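Local coordinates for lipase (Pelosinus fermentans, PDB 5AH0), which hydrolyses ester bonds as a lipase of the alpha/beta-hydrolase superfamily and also breaks down the polyester poly(butylene adipate-co-terephthalate), at residues A[107-112]-A[153-158]. Numbering follows the deposited sequence.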
ATOM      1  N   LYS A 107      -7.777  14.919 -12.770  1.00 65.10           N
ATOM      2  CA  LYS A 107      -6.723  14.088 -12.200  1.00 66.24           C
ATOM      3  C   LYS A 107      -6.947  13.879 -10.697  1.00 66.19           C
ATOM      4  O   LYS A 107      -7.847  14.489 -10.111  1.00 66.52           O
ATOM      5  CB  LYS A 107      -5.354  14.720 -12.462  1.00 67.03           C
ATOM      6  CG  LYS A 107      -5.264  15.404 -13.809  1.00 70.72           C
ATOM      7  CD  LYS A 107      -3.878  15.932 -14.133  1.00 73.30           C
ATOM      8  CE  LYS A 107      -2.926  14.807 -14.478  1.00 79.47           C
ATOM      9  NZ  LYS A 107      -1.553  15.299 -14.820  1.00 85.34           N
ATOM     10  N   ILE A 108      -6.152  12.998 -10.088  1.00 64.52           N
ATOM     11  CA  ILE A 108      -6.184  12.785  -8.634  1.00 58.51           C
ATOM     12  C   ILE A 108      -4.791  12.845  -8.047  1.00 58.89           C
ATOM     13  O   ILE A 108      -3.803  12.713  -8.776  1.00 64.65           O
ATOM     14  CB  ILE A 108      -6.775  11.425  -8.247  1.00 50.35           C
ATOM     15  CG1 ILE A 108      -5.912  10.299  -8.817  1.00 53.30           C
ATOM     16  CG2 ILE A 108      -8.212  11.288  -8.703  1.00 51.99           C
ATOM     17  CD1 ILE A 108      -6.438   8.930  -8.504  1.00 53.04           C
ATOM     18  N   HIS A 109      -4.718  13.051  -6.730  1.00 54.25           N
ATOM     19  CA  HIS A 109      -3.491  12.831  -5.962  1.00 51.55           C
ATOM     20  C   HIS A 109      -3.568  11.482  -5.270  1.00 54.45           C
ATOM     21  O   HIS A 109      -4.522  11.221  -4.537  1.00 55.60           O
ATOM     22  CB  HIS A 109      -3.284  13.893  -4.884  1.00 51.02           C
ATOM     23  CG  HIS A 109      -3.296  15.299  -5.387  1.00 55.49           C
ATOM     24  ND1 HIS A 109      -2.259  15.836  -6.119  1.00 58.15           N
ATOM     25  CD2 HIS A 109      -4.201  16.293  -5.227  1.00 51.80           C
ATOM     26  CE1 HIS A 109      -2.536  17.096  -6.405  1.00 54.49           C
ATOM     27  NE2 HIS A 109      -3.708  17.398  -5.876  1.00 51.94           N
ATOM     28  N   LEU A 110      -2.561  10.639  -5.462  1.00 54.71           N
ATOM     29  CA  LEU A 110      -2.512   9.382  -4.727  1.00 51.55           C
ATOM     30  C   LEU A 110      -1.647   9.531  -3.483  1.00 54.48           C
ATOM     31  O   LEU A 110      -0.468   9.879  -3.566  1.00 58.64           O
ATOM     32  CB  LEU A 110      -2.006   8.246  -5.619  1.00 46.16           C
ATOM     33  CG  LEU A 110      -3.099   7.853  -6.611  1.00 51.32           C
ATOM     34  CD1 LEU A 110      -2.571   7.068  -7.816  1.00 53.12           C
ATOM     35  CD2 LEU A 110      -4.213   7.093  -5.879  1.00 45.82           C
ATOM     36  N   VAL A 111      -2.254   9.301  -2.324  1.00 51.10           N
ATOM     37  CA  VAL A 111      -1.522   9.273  -1.062  1.00 49.89           C
ATOM     38  C   VAL A 111      -1.578   7.852  -0.528  1.00 49.13           C
ATOM     39  O   VAL A 111      -2.662   7.292  -0.300  1.00 48.93           O
ATOM     40  CB  VAL A 111      -2.099  10.265  -0.018  1.00 36.15           C
ATOM     41  CG1 VAL A 111      -1.375  10.138   1.291  1.00 34.09           C
ATOM     42  CG2 VAL A 111      -2.025  11.712  -0.541  1.00 36.85           C
ATOM     43  N   ALA A 112      -0.402   7.263  -0.360  1.00 44.98           N
ATOM     44  CA  ALA A 112      -0.297   5.860  -0.038  1.00 42.99           C
ATOM     45  C   ALA A 112       0.610   5.637   1.156  1.00 41.36           C
ATOM     46  O   ALA A 112       1.575   6.367   1.368  1.00 40.90           O
ATOM     47  CB  ALA A 112       0.217   5.088  -1.228  1.00 41.08           C
ATOM     48  N   VAL A 153      -3.095  11.119 -12.951  1.00 69.16           N
ATOM     49  CA  VAL A 153      -2.560  11.264 -11.609  1.00 66.03           C
ATOM     50  C   VAL A 153      -1.607  12.444 -11.591  1.00 71.12           C
ATOM     51  O   VAL A 153      -0.744  12.561 -12.464  1.00 78.09           O
ATOM     52  CB  VAL A 153      -1.837   9.985 -11.145  1.00 62.44           C
ATOM     53  CG1 VAL A 153      -1.133  10.206  -9.797  1.00 60.11           C
ATOM     54  CG2 VAL A 153      -2.821   8.829 -11.071  1.00 54.67           C
ATOM     55  N   HIS A 154      -1.771  13.336 -10.619  1.00 66.15           N
ATOM     56  CA  HIS A 154      -0.958  14.538 -10.591  1.00 68.19           C
ATOM     57  C   HIS A 154       0.250  14.353  -9.680  1.00 66.17           C
ATOM     58  O   HIS A 154       1.354  14.811  -9.980  1.00 70.08           O
ATOM     59  CB  HIS A 154      -1.782  15.744 -10.153  1.00 69.32           C
ATOM     60  CG  HIS A 154      -1.170  17.052 -10.543  1.00 73.39           C
ATOM     61  ND1 HIS A 154      -0.513  17.867  -9.647  1.00 74.64           N
ATOM     62  CD2 HIS A 154      -1.089  17.670 -11.745  1.00 75.98           C
ATOM     63  CE1 HIS A 154      -0.066  18.940 -10.278  1.00 75.77           C
ATOM     64  NE2 HIS A 154      -0.405  18.845 -11.551  1.00 77.16           N
ATOM     65  N   SER A 155       0.033  13.697  -8.549  1.00 59.61           N
ATOM     66  CA  SER A 155       1.112  13.458  -7.608  1.00 55.83           C
ATOM     67  C   SER A 155       0.980  12.125  -6.921  1.00 50.39           C
ATOM     68  O   SER A 155      -0.112  11.573  -6.795  1.00 49.49           O
ATOM     69  CB  SER A 155       1.155  14.554  -6.548  1.00 59.79           C
ATOM     70  OG  SER A 155      -0.062  14.576  -5.820  1.00 60.92           O
ATOM     71  N   ILE A 156       2.111  11.634  -6.437  1.00 49.35           N
ATOM     72  CA  ILE A 156       2.139  10.430  -5.646  1.00 49.95           C
ATOM     73  C   ILE A 156       2.896  10.715  -4.354  1.00 49.92           C
ATOM     74  O   ILE A 156       4.059  11.131  -4.377  1.00 51.48           O
ATOM     75  CB  ILE A 156       2.799   9.272  -6.414  1.00 53.63           C
ATOM     76  CG1 ILE A 156       1.852   8.740  -7.493  1.00 53.04           C
ATOM     77  CG2 ILE A 156       3.233   8.158  -5.466  1.00 43.20           C
ATOM     78  CD1 ILE A 156       2.349   7.462  -8.133  1.00 54.47           C
ATOM     79  N   THR A 157       2.225  10.516  -3.225  1.00 46.29           N
ATOM     80  CA  THR A 157       2.887  10.626  -1.945  1.00 43.64           C
ATOM     81  C   THR A 157       2.911   9.252  -1.322  1.00 46.04           C
ATOM     82  O   THR A 157       1.863   8.624  -1.180  1.00 49.70           O
ATOM     83  CB  THR A 157       2.176  11.595  -1.008  1.00 41.72           C
ATOM     84  OG1 THR A 157       2.174  12.901  -1.588  1.00 49.52           O
ATOM     85  CG2 THR A 157       2.883  11.650   0.357  1.00 40.81           C
ATOM     86  N   THR A 158       4.096   8.762  -0.971  1.00 43.51           N
ATOM     87  CA  THR A 158       4.177   7.472  -0.309  1.00 43.10           C
ATOM     88  C   THR A 158       4.772   7.645   1.072  1.00 44.87           C
ATOM     89  O   THR A 158       5.657   8.471   1.297  1.00 44.49           O
ATOM     90  CB  THR A 158       4.980   6.430  -1.115  1.00 42.80           C
ATOM     91  OG1 THR A 158       6.370   6.761  -1.089  1.00 42.45           O
ATOM     92  CG2 THR A 158       4.470   6.365  -2.565  1.00 41.22           C
TER
HETATM   93  O   HOH W   1       0.288  12.760  -3.632  1.00 49.21           O
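Val153 and Leu110 meet on the face of the sheet that helix 116-129 covers. Their side chains cross at about a right angle, Leu110 CD1 lying 3.7 Å from Val153 CG2. With CG1 of Val153 anti to the backbone N (chi1 173°), CG2 is left beside that N and also reaches Ile108 CG1, while Val124 and Leu127 of the helix close over the valine. The backbones beneath run parallel: Ile108 O takes the amide of His154, Leu110 N gives to Ser155 O, Leu110 O receives Thr157 N, and Thr157 O accepts from Ala112 N.

Across the sheet, where helix 370-380 packs, the chemistry turns polar. His109 ND1 and Ser155 OG share a short hydrogen bond of 2.6 Å, the hydroxyl sitting at the edge of the imidazole near its plane.

Just ahead of strand 108-112, Lys107 bends at chi3 (74°) and brings NZ to the edge of the His154 ring, 3.9 Å from CD2, and to 3.7 Å from Val153 O. His154 lies beside His109, pointing the same way, its ND1 3.9 Å from His109 CE1; the rings meet rim to rim, planes at 85°. An alanine in place of Lys107 would probably leave the His154 ring edge and the Val153 carbonyl without their neighbour.

These are two adjacent strands of the central alpha/beta-hydrolase sheet, joined by a connection that carries helices 116-129 and 132-136. One face seals by hydrocarbon packing; on the other, the buried imidazole and serine hydroxyl pair with each other, Asn2 takes the second ring nitrogen, and a water bonds Ser155 OG, Thr157 OG1 and Leu110 O, tying both hydroxyls to the backbone.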